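Local coordinates for lectin (Pleurotus ostreatus, PDB 6T0Q), which probably binds galactose and N-acetylgalactosamine sugars at calcium-containing sites in beta-sandwich domains resembling carbohydrate-binding modules, at residues L111-G116 against E158-P163; I201-N206 against G214-R219; W310-T315 against G329-K334. All blocks are in the same frame, centred on the assembly; numbering follows the deposited sequence.

How the contacts relate
Contact 1 lies in one beta-sandwich, contacts 2 and 3 in the other, on opposite sides of the chain's centre: contact 1 is about 46 Å, centre to centre, from each of them. Contacts 2 and 3 are about 7 Å apart between centres and share one antiparallel sheet. They are joined by Ser204 OG to Glu331 OE1 at 2.6 Å and Asn206 O to Lys334 NZ at 2.7 Å, both probable hydrogen bonds. Each half has its own calcium ion, about 7 Å from the Trp202 side chain but about 14 Å from that of Ile114. NAG residues, consistent with N-linked glycans rather than lectin ligands, lie beside Pro163 in contact 1 and Ser215 in contact 2.

Contact 1: residues L111-G116 against E158-P163; sequences LFAIAG and ENFQLP. With NAG (2-acetamido-2-deoxy-beta-D-glucopyranose), chain E.
A type I beta turn, Asn159 to Leu162, lies against the sheet face that carries Leu111, Ala113 and Ala115 of strand 109-118, which meet Phe160, Gln161 and Pro163. The methyl CD2 of Leu111 is carried to the turn by a chi1 of 177°, with CG opposite the backbone N. It lies 3.4 Å from Gln161 O and also touches CD of the Pro163 ring. Further along the strand, Ala113 CB packs against Gln161 CB at 3.7 Å. The far end of the Phe160 ring reaches both alanines, CE2 approaching Ala113 CB and CZ standing 3.9 Å from Ala115 CB. That ring is backed by its own neighbour: Gln161 CB sits over the centre of one face, 4.2 Å above the plane. The strand belongs to a beta-sandwich, and its alternate residues Phe112 and Ile114 point away from the turn toward Ile131 and Ile127 on strand 126-135 of the second sheet. Direct hydrogen bonds do not join the two segments. Instead a water donates to Leu111 O at 3.1 Å and to Gln161 O at 2.8 Å, bridging the two carbonyls. Arg56 NH1 of the adjacent strand bonds both Phe160 O and Leu162 O, tying the turn to the sheet. Just after the turn, Pro163 lies beside a NAG that is probably an N-linked glycan on Asn58, its O 3.6 Å from C8 of that NAG (chain E).

Contact 2: residues I201-N206 against G214-R219; sequences IWTSDN and GSRAFR. With NAG (2-acetamido-2-deoxy-beta-D-glucopyranose), chain B.
One face of the Trp202 indole receives two side chains near its rim, Phe218 CZ 3.8 Å above the plane and CB of Arg216, while Gly214 O lies more distantly at its edge. The Trp202 six-membered ring and the Phe218 ring are inclined at 52°. The Phe218 edge is turned to the backbone: CE2 lies 3.5 Å from Trp202 C, in the ring plane. Ile201 CD1 touches CD2 of the same ring. At the edge of the Arg216 guanidinium are Thr203 OG1 and, slightly tilted from its plane, OD2 of Asp205. The salt bridge is side-on, with two nitrogens on one oxygen: NH2 bonds OD2 at 2.9 Å, nearly along its C-O axis, and NE reaches the syn lone pair of the same OD2 at 3.2 Å. OD1 accepts from Thr203 OG1 at 2.7 Å, which should restrict the carboxylate's rotation. Arg216 CG, anti to the carbonyl carbon (chi1 -53°), passes 3.6 Å from Trp202 NE1; the bend at chi2 (-65°) then turns CD and the guanidinium toward Thr203 and Asp205. NH1 turns back to Ser215 O at 2.8 Å, from above the carbonyl plane. Trp202 also packs on the calcium ligand Asn281, and Ser215 adjoins the NAG of chain B, probably N-linked to Asn278. Side chains of two non-adjacent strands of one antiparallel sheet meet over the intervening strands 331-338 and 311-313, in a calcium-containing lectin beta-sandwich.

Contact 3: residues W310-T315 against G329-K334; sequences WKAIQT and GWESAK
Strands 311-313 and 331-332 pair antiparallel over a short length, with Ala312 and Glu331 as a hydrogen-bonded pair and Lys311 and Ser332 as a non-hydrogen-bonded one. Ala312 N donates a hydrogen bond to Glu331 O at 2.7 Å, Glu331 N donates one to Ala312 O, and Ala333 N bonds Trp310 O at 2.8 Å. The Trp330 indole then spreads across the first strand. Ile313 CG2 lies over its six-membered ring, 3.6 Å from the centroid and 5° off the normal, a CH-pi contact. The isoleucine's other branch, with CG1 swung opposite the backbone N (chi1 -159°), carries CD1 over the pyrrole part, 3.8 Å from Trp330 NE1. The ring edge near CE3 meets backbone instead, with Lys311 C and Ala312 N lying in its plane, while Ala217 and Arg219 of strand 214-222 also touch the tryptophan. On the side of the sheet carrying Ala312 and Glu331, Ala312 CB packs with Ala333 CB, which in turn touches Trp310 CB at 4.0 Å. Glu331 CG lies 3.3 Å from Ala312 O, and the extended chain takes the carboxylate outward, OE1 toward Ser204 and OE2 to 3.6 Å from Gln314 NE2. The indole NH of Trp310 turns away to Val305 O. Near the surface a water lies 2.9 Å from Ser332 OG, with weak links to Trp310 O and Lys311 NZ. The chemistry therefore divides: short backbone bonds set the register, the isoleucine-tryptophan contact fills one side, and the polar ends find water or partners outside the pair.

Contact 1: residues L111-G116 against E158-P163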
loop_
_atom_site.group_PDB
_atom_site.type_symbol
_atom_site.label_atom_id
_atom_site.label_comp_id
_atom_site.label_asym_id
_atom_site.label_seq_id
_atom_site.Cartn_x
_atom_site.Cartn_y
_atom_site.Cartn_z
ATOM N N LEU A 111 -7.490 -13.437 -25.367
ATOM C CA LEU A 111 -6.838 -13.665 -26.652
ATOM C C LEU A 111 -5.401 -14.111 -26.407
ATOM O O LEU A 111 -4.577 -13.334 -25.910
ATOM C CB LEU A 111 -6.868 -12.406 -27.514
ATOM C CG LEU A 111 -6.133 -12.606 -28.841
ATOM C CD1 LEU A 111 -6.911 -13.574 -29.752
ATOM C CD2 LEU A 111 -5.914 -11.268 -29.520
ATOM N N PHE A 112 -5.096 -15.356 -26.769
ATOM C CA PHE A 112 -3.735 -15.869 -26.698
ATOM C C PHE A 112 -3.125 -15.823 -28.093
ATOM O O PHE A 112 -3.775 -16.205 -29.071
ATOM C CB PHE A 112 -3.725 -17.287 -26.126
ATOM C CG PHE A 112 -4.293 -17.362 -24.734
ATOM C CD1 PHE A 112 -5.661 -17.515 -24.530
ATOM C CD2 PHE A 112 -3.466 -17.216 -23.629
ATOM C CE1 PHE A 112 -6.193 -17.547 -23.251
ATOM C CE2 PHE A 112 -3.994 -17.249 -22.341
ATOM C CZ PHE A 112 -5.354 -17.415 -22.155
ATOM N N ALA A 113 -1.898 -15.321 -28.187
ATOM C CA ALA A 113 -1.241 -15.205 -29.481
ATOM C C ALA A 113 0.210 -15.621 -29.332
ATOM O O ALA A 113 0.861 -15.287 -28.338
ATOM C CB ALA A 113 -1.329 -13.782 -30.047
ATOM N N ILE A 114 0.706 -16.365 -30.316
ATOM C CA ILE A 114 2.077 -16.864 -30.298
ATOM C C ILE A 114 2.682 -16.621 -31.669
ATOM O O ILE A 114 2.080 -16.977 -32.686
ATOM C CB ILE A 114 2.153 -18.364 -29.954
ATOM C CG1 ILE A 114 1.404 -18.679 -28.658
ATOM C CG2 ILE A 114 3.630 -18.809 -29.838
ATOM C CD1 ILE A 114 1.322 -20.173 -28.359
ATOM N N ALA A 115 3.858 -16.014 -31.697
ATOM C CA ALA A 115 4.658 -15.928 -32.911
ATOM C C ALA A 115 5.671 -17.062 -32.831
ATOM O O ALA A 115 6.522 -17.068 -31.937
ATOM C CB ALA A 115 5.345 -14.566 -33.026
ATOM N N GLY A 116 5.542 -18.043 -33.720
ATOM C CA GLY A 116 6.452 -19.175 -33.765
ATOM C C GLY A 116 7.493 -18.961 -34.850
ATOM O O GLY A 116 7.219 -18.343 -35.872
ATOM N N GLU A 158 1.484 -6.839 -38.727
ATOM C CA GLU A 158 1.592 -5.840 -37.676
ATOM C C GLU A 158 0.423 -5.977 -36.714
ATOM O O GLU A 158 -0.728 -6.094 -37.139
ATOM C CB GLU A 158 1.607 -4.438 -38.285
ATOM C CG GLU A 158 2.720 -3.567 -37.760
ATOM C CD GLU A 158 4.084 -4.157 -38.047
ATOM O OE1 GLU A 158 4.278 -4.688 -39.162
ATOM O OE2 GLU A 158 4.958 -4.102 -37.154
ATOM N N ASN A 159 0.729 -6.003 -35.415
ATOM C CA ASN A 159 -0.293 -6.049 -34.369
ATOM C C ASN A 159 -1.166 -7.301 -34.457
ATOM O O ASN A 159 -2.322 -7.287 -34.032
ATOM C CB ASN A 159 -1.180 -4.797 -34.407
ATOM C CG ASN A 159 -0.407 -3.522 -34.131
ATOM O OD1 ASN A 159 0.626 -3.540 -33.462
ATOM N ND2 ASN A 159 -0.912 -2.403 -34.640
ATOM N N PHE A 160 -0.639 -8.405 -35.001
ATOM C CA PHE A 160 -1.454 -9.619 -35.079
ATOM C C PHE A 160 -1.914 -10.082 -33.700
ATOM O O PHE A 160 -2.970 -10.711 -33.580
ATOM C CB PHE A 160 -0.682 -10.744 -35.767
ATOM C CG PHE A 160 0.184 -11.534 -34.830
ATOM C CD1 PHE A 160 1.440 -11.069 -34.463
ATOM C CD2 PHE A 160 -0.262 -12.742 -34.304
ATOM C CE1 PHE A 160 2.242 -11.797 -33.597
ATOM C CE2 PHE A 160 0.538 -13.476 -33.430
ATOM C CZ PHE A 160 1.788 -13.004 -33.082
ATOM N N GLN A 161 -1.146 -9.771 -32.653
ATOM C CA GLN A 161 -1.450 -10.224 -31.302
ATOM C C GLN A 161 -2.498 -9.367 -30.614
ATOM O O GLN A 161 -2.893 -9.686 -29.487
ATOM C CB GLN A 161 -0.175 -10.246 -30.445
ATOM C CG GLN A 161 0.323 -8.872 -29.994
ATOM C CD GLN A 161 1.172 -8.171 -31.040
ATOM O OE1 GLN A 161 1.102 -8.481 -32.224
ATOM N NE2 GLN A 161 1.988 -7.221 -30.598
ATOM N N LEU A 162 -2.960 -8.287 -31.261
ATOM C CA LEU A 162 -3.915 -7.403 -30.604
ATOM C C LEU A 162 -5.339 -7.893 -30.833
ATOM O O LEU A 162 -5.654 -8.412 -31.911
ATOM C CB LEU A 162 -3.782 -5.964 -31.115
ATOM C CG LEU A 162 -2.431 -5.294 -30.850
ATOM C CD1 LEU A 162 -2.481 -3.805 -31.204
ATOM C CD2 LEU A 162 -1.989 -5.489 -29.408
ATOM N N PRO A 163 -6.187 -7.747 -29.814
ATOM C CA PRO A 163 -7.612 -8.062 -29.993
ATOM C C PRO A 163 -8.267 -7.296 -31.129
ATOM O O PRO A 163 -9.269 -7.770 -31.675
ATOM C CB PRO A 163 -8.228 -7.687 -28.637
ATOM C CG PRO A 163 -7.183 -6.861 -27.940
ATOM C CD PRO A 163 -5.871 -7.380 -28.426
HETATM C C1 NAG E . -13.738 -13.218 -28.038
HETATM C C2 NAG E . -13.754 -11.816 -28.650
HETATM C C3 NAG E . -14.732 -10.907 -27.898
HETATM C C4 NAG E . -16.119 -11.536 -27.812
HETATM C C5 NAG E . -15.998 -12.948 -27.233
HETATM C C6 NAG E . -17.308 -13.701 -27.210
HETATM C C7 NAG E . -11.663 -11.174 -29.756
HETATM C C8 NAG E . -10.303 -10.559 -29.587
HETATM N N2 NAG E . -12.418 -11.240 -28.656
HETATM O O3 NAG E . -14.789 -9.660 -28.578
HETATM O O5 NAG E . -15.076 -13.743 -28.004
HETATM O O6 NAG E . -17.626 -14.207 -28.498
HETATM O O7 NAG E . -12.054 -11.603 -30.835
HETATM O O HOH W 1 -2.539 -11.551 -27.392
#

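Contact 2: residues I201-N206 against G214-R219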
loop_
_atom_site.group_PDB
_atom_site.type_symbol
_atom_site.label_atom_id
_atom_site.label_comp_id
_atom_site.label_asym_id
_atom_site.label_seq_id
_atom_site.Cartn_x
_atom_site.Cartn_y
_atom_site.Cartn_z
ATOM N N ILE A 201 17.751 -17.995 3.886
ATOM C CA ILE A 201 17.879 -16.934 4.878
ATOM C C ILE A 201 17.553 -17.498 6.255
ATOM O O ILE A 201 16.948 -18.566 6.396
ATOM C CB ILE A 201 16.983 -15.706 4.573
ATOM C CG1 ILE A 201 15.492 -16.083 4.598
ATOM C CG2 ILE A 201 17.366 -15.082 3.227
ATOM C CD1 ILE A 201 14.547 -14.874 4.412
ATOM N N TRP A 202 17.969 -16.759 7.280
ATOM C CA TRP A 202 17.615 -17.071 8.660
ATOM C C TRP A 202 17.780 -15.793 9.473
ATOM O O TRP A 202 18.110 -14.733 8.930
ATOM C CB TRP A 202 18.476 -18.214 9.215
ATOM C CG TRP A 202 17.833 -18.969 10.358
ATOM C CD1 TRP A 202 18.198 -18.932 11.685
ATOM C CD2 TRP A 202 16.721 -19.875 10.274
ATOM N NE1 TRP A 202 17.387 -19.766 12.418
ATOM C CE2 TRP A 202 16.469 -20.350 11.579
ATOM C CE3 TRP A 202 15.919 -20.336 9.217
ATOM C CZ2 TRP A 202 15.445 -21.259 11.857
ATOM C CZ3 TRP A 202 14.904 -21.235 9.494
ATOM C CH2 TRP A 202 14.680 -21.693 10.806
ATOM N N THR A 203 17.524 -15.888 10.777
ATOM C CA THR A 203 17.914 -14.795 11.656
ATOM C C THR A 203 19.429 -14.810 11.844
ATOM O O THR A 203 20.118 -15.781 11.509
ATOM C CB THR A 203 17.199 -14.890 13.004
ATOM O OG1 THR A 203 17.079 -16.267 13.388
ATOM C CG2 THR A 203 15.812 -14.269 12.919
ATOM N N SER A 204 19.954 -13.716 12.393
ATOM C CA SER A 204 21.397 -13.523 12.434
ATOM C C SER A 204 22.090 -14.335 13.528
ATOM O O SER A 204 23.315 -14.246 13.644
ATOM C CB SER A 204 21.720 -12.031 12.589
ATOM O OG SER A 204 21.115 -11.505 13.753
ATOM N N ASP A 205 21.355 -15.129 14.317
ATOM C CA ASP A 205 21.982 -16.113 15.198
ATOM C C ASP A 205 22.441 -17.358 14.447
ATOM O O ASP A 205 22.995 -18.271 15.064
ATOM C CB ASP A 205 21.027 -16.515 16.333
ATOM C CG ASP A 205 19.682 -17.033 15.827
ATOM O OD1 ASP A 205 19.430 -16.991 14.601
ATOM O OD2 ASP A 205 18.869 -17.485 16.661
ATOM N N ASN A 206 22.209 -17.428 13.139
ATOM C CA ASN A 206 22.713 -18.518 12.305
ATOM C C ASN A 206 24.152 -18.171 11.936
ATOM O O ASN A 206 24.396 -17.335 11.062
ATOM C CB ASN A 206 21.830 -18.682 11.067
ATOM C CG ASN A 206 22.110 -19.959 10.293
ATOM O OD1 ASN A 206 23.249 -20.389 10.182
ATOM N ND2 ASN A 206 21.055 -20.563 9.731
ATOM N N GLY A 214 14.918 -23.731 17.647
ATOM C CA GLY A 214 13.793 -22.846 17.907
ATOM C C GLY A 214 13.133 -22.326 16.646
ATOM O O GLY A 214 13.566 -22.642 15.529
ATOM N N SER A 215 12.090 -21.513 16.821
ATOM C CA SER A 215 11.301 -20.979 15.721
ATOM C C SER A 215 11.637 -19.510 15.483
ATOM O O SER A 215 11.916 -18.758 16.421
ATOM C CB SER A 215 9.805 -21.130 16.003
ATOM O OG SER A 215 9.442 -22.500 16.047
ATOM N N ARG A 216 11.604 -19.113 14.211
ATOM C CA ARG A 216 11.942 -17.764 13.780
ATOM C C ARG A 216 10.901 -17.305 12.772
ATOM O O ARG A 216 10.403 -18.106 11.980
ATOM C CB ARG A 216 13.334 -17.713 13.123
ATOM C CG ARG A 216 14.463 -18.315 13.965
ATOM C CD ARG A 216 14.672 -17.495 15.233
ATOM N NE ARG A 216 15.787 -17.987 16.036
ATOM C CZ ARG A 216 15.657 -18.637 17.190
ATOM N NH1 ARG A 216 14.453 -18.873 17.696
ATOM N NH2 ARG A 216 16.738 -19.035 17.847
ATOM N N ALA A 217 10.591 -16.010 12.777
ATOM C CA ALA A 217 9.603 -15.478 11.849
ATOM C C ALA A 217 10.260 -14.580 10.809
ATOM O O ALA A 217 11.293 -13.952 11.065
ATOM C CB ALA A 217 8.503 -14.698 12.579
ATOM N N PHE A 218 9.635 -14.533 9.626
ATOM C CA PHE A 218 10.121 -13.786 8.471
ATOM C C PHE A 218 8.934 -13.142 7.770
ATOM O O PHE A 218 7.871 -13.756 7.660
ATOM C CB PHE A 218 10.870 -14.704 7.492
ATOM C CG PHE A 218 12.001 -15.464 8.134
ATOM C CD1 PHE A 218 11.771 -16.681 8.756
ATOM C CD2 PHE A 218 13.286 -14.943 8.141
ATOM C CE1 PHE A 218 12.805 -17.379 9.364
ATOM C CE2 PHE A 218 14.328 -15.626 8.754
ATOM C CZ PHE A 218 14.088 -16.852 9.361
ATOM N N ARG A 219 9.119 -11.907 7.293
ATOM C CA ARG A 219 8.041 -11.143 6.678
ATOM C C ARG A 219 8.530 -10.428 5.430
ATOM O O ARG A 219 9.638 -9.884 5.408
ATOM C CB ARG A 219 7.461 -10.094 7.642
ATOM C CG ARG A 219 6.636 -10.658 8.782
ATOM C CD ARG A 219 6.274 -9.554 9.781
ATOM N NE ARG A 219 5.525 -8.460 9.157
ATOM C CZ ARG A 219 4.202 -8.434 9.028
ATOM N NH1 ARG A 219 3.462 -9.448 9.476
ATOM N NH2 ARG A 219 3.617 -7.389 8.453
HETATM C C1 NAG B . 6.020 -21.648 14.959
HETATM C C2 NAG B . 5.041 -21.462 16.105
HETATM C C3 NAG B . 5.321 -22.483 17.192
HETATM C C4 NAG B . 5.195 -23.889 16.625
HETATM C C5 NAG B . 6.066 -24.079 15.380
HETATM C C6 NAG B . 5.676 -25.322 14.610
HETATM C C7 NAG B . 4.046 -19.274 16.566
HETATM C C8 NAG B . 4.241 -17.921 17.183
HETATM N N2 NAG B . 5.084 -20.112 16.645
HETATM O O3 NAG B . 4.384 -22.301 18.247
HETATM O O4 NAG B . 5.614 -24.577 17.739
HETATM O O5 NAG B . 5.918 -22.990 14.450
HETATM O O6 NAG B . 6.747 -26.250 14.537
HETATM O O7 NAG B . 2.993 -19.593 16.014
#

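Contact 3: residues W310-T315 against G329-K334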
loop_
_atom_site.group_PDB
_atom_site.type_symbol
_atom_site.label_atom_id
_atom_site.label_comp_id
_atom_site.label_asym_id
_atom_site.label_seq_id
_atom_site.Cartn_x
_atom_site.Cartn_y
_atom_site.Cartn_z
ATOM N N TRP A 310 13.929 -9.175 3.371
ATOM C CA TRP A 310 12.935 -9.706 4.291
ATOM C C TRP A 310 13.262 -9.264 5.715
ATOM O O TRP A 310 14.426 -9.119 6.079
ATOM C CB TRP A 310 12.900 -11.236 4.210
ATOM C CG TRP A 310 12.278 -11.763 2.930
ATOM C CD1 TRP A 310 12.678 -11.507 1.649
ATOM C CD2 TRP A 310 11.144 -12.631 2.831
ATOM N NE1 TRP A 310 11.854 -12.170 0.749
ATOM C CE2 TRP A 310 10.911 -12.869 1.456
ATOM C CE3 TRP A 310 10.291 -13.226 3.773
ATOM C CZ2 TRP A 310 9.866 -13.681 1.004
ATOM C CZ3 TRP A 310 9.257 -14.033 3.322
ATOM C CH2 TRP A 310 9.055 -14.253 1.952
ATOM N N LYS A 311 12.224 -9.037 6.514
ATOM C CA LYS A 311 12.412 -8.790 7.940
ATOM C C LYS A 311 12.331 -10.108 8.702
ATOM O O LYS A 311 11.640 -11.039 8.289
ATOM C CB LYS A 311 11.362 -7.813 8.477
ATOM C CG LYS A 311 11.372 -6.451 7.791
ATOM C CD LYS A 311 12.786 -5.924 7.665
ATOM C CE LYS A 311 12.988 -4.633 8.431
ATOM N NZ LYS A 311 14.415 -4.211 8.341
ATOM N N ALA A 312 13.041 -10.173 9.827
ATOM C CA ALA A 312 13.178 -11.402 10.595
ATOM C C ALA A 312 13.227 -11.068 12.082
ATOM O O ALA A 312 13.641 -9.974 12.464
ATOM C CB ALA A 312 14.448 -12.168 10.186
ATOM N N ILE A 313 12.818 -12.019 12.922
ATOM C CA ILE A 313 12.855 -11.813 14.370
ATOM C C ILE A 313 13.051 -13.162 15.053
ATOM O O ILE A 313 12.547 -14.185 14.586
ATOM C CB ILE A 313 11.580 -11.086 14.865
ATOM C CG1 ILE A 313 11.834 -10.419 16.221
ATOM C CG2 ILE A 313 10.390 -12.037 14.938
ATOM C CD1 ILE A 313 10.705 -9.507 16.672
ATOM N N GLN A 314 13.787 -13.162 16.173
ATOM C CA GLN A 314 14.158 -14.423 16.812
ATOM C C GLN A 314 13.129 -14.908 17.825
ATOM O O GLN A 314 12.928 -16.120 17.964
ATOM C CB GLN A 314 15.531 -14.294 17.487
ATOM C CG GLN A 314 16.642 -14.023 16.485
ATOM C CD GLN A 314 18.006 -13.873 17.123
ATOM O OE1 GLN A 314 18.279 -14.452 18.178
ATOM N NE2 GLN A 314 18.873 -13.090 16.483
ATOM N N THR A 315 12.497 -13.997 18.558
ATOM C CA THR A 315 11.370 -14.333 19.423
ATOM C C THR A 315 10.110 -13.892 18.693
ATOM O O THR A 315 9.886 -12.694 18.492
ATOM C CB THR A 315 11.476 -13.656 20.789
ATOM O OG1 THR A 315 12.639 -14.129 21.478
ATOM C CG2 THR A 315 10.237 -13.965 21.625
ATOM N N GLY A 329 11.923 -3.467 15.816
ATOM C CA GLY A 329 12.628 -4.565 16.440
ATOM C C GLY A 329 12.855 -5.779 15.561
ATOM O O GLY A 329 13.579 -6.691 15.975
ATOM N N TRP A 330 12.251 -5.840 14.375
ATOM C CA TRP A 330 12.601 -6.873 13.408
ATOM C C TRP A 330 13.880 -6.477 12.678
ATOM O O TRP A 330 14.075 -5.311 12.332
ATOM C CB TRP A 330 11.468 -7.082 12.397
ATOM C CG TRP A 330 10.192 -7.670 12.961
ATOM C CD1 TRP A 330 9.384 -7.121 13.931
ATOM C CD2 TRP A 330 9.557 -8.896 12.561
ATOM N NE1 TRP A 330 8.304 -7.945 14.167
ATOM C CE2 TRP A 330 8.384 -9.035 13.336
ATOM C CE3 TRP A 330 9.874 -9.893 11.626
ATOM C CZ2 TRP A 330 7.529 -10.129 13.209
ATOM C CZ3 TRP A 330 9.023 -10.982 11.502
ATOM C CH2 TRP A 330 7.862 -11.090 12.291
ATOM N N GLU A 331 14.751 -7.451 12.437
ATOM C CA GLU A 331 16.010 -7.212 11.748
ATOM C C GLU A 331 15.905 -7.604 10.277
ATOM O O GLU A 331 15.003 -8.335 9.865
ATOM C CB GLU A 331 17.149 -8.001 12.413
ATOM C CG GLU A 331 16.927 -9.526 12.386
ATOM C CD GLU A 331 18.085 -10.333 12.971
ATOM O OE1 GLU A 331 19.218 -9.810 13.032
ATOM O OE2 GLU A 331 17.860 -11.498 13.367
ATOM N N SER A 332 16.850 -7.106 9.484
ATOM C CA SER A 332 17.055 -7.641 8.146
ATOM C C SER A 332 17.416 -9.118 8.231
ATOM O O SER A 332 18.277 -9.508 9.024
ATOM C CB SER A 332 18.171 -6.874 7.436
ATOM O OG SER A 332 17.759 -5.561 7.138
ATOM N N ALA A 333 16.755 -9.943 7.422
ATOM C CA ALA A 333 17.116 -11.355 7.366
ATOM C C ALA A 333 18.563 -11.510 6.911
ATOM O O ALA A 333 19.076 -10.715 6.118
ATOM C CB ALA A 333 16.183 -12.115 6.411
ATOM N N LYS A 334 19.222 -12.548 7.418
ATOM C CA LYS A 334 20.601 -12.853 7.053
ATOM C C LYS A 334 20.618 -13.867 5.917
ATOM O O LYS A 334 19.954 -14.907 5.995
ATOM C CB LYS A 334 21.371 -13.413 8.250
ATOM C CG LYS A 334 22.819 -13.806 7.938
ATOM C CD LYS A 334 23.522 -14.341 9.173
ATOM C CE LYS A 334 24.953 -14.789 8.842
ATOM N NZ LYS A 334 25.690 -15.229 10.059
HETATM O O HOH W 2 15.374 -5.808 5.543
#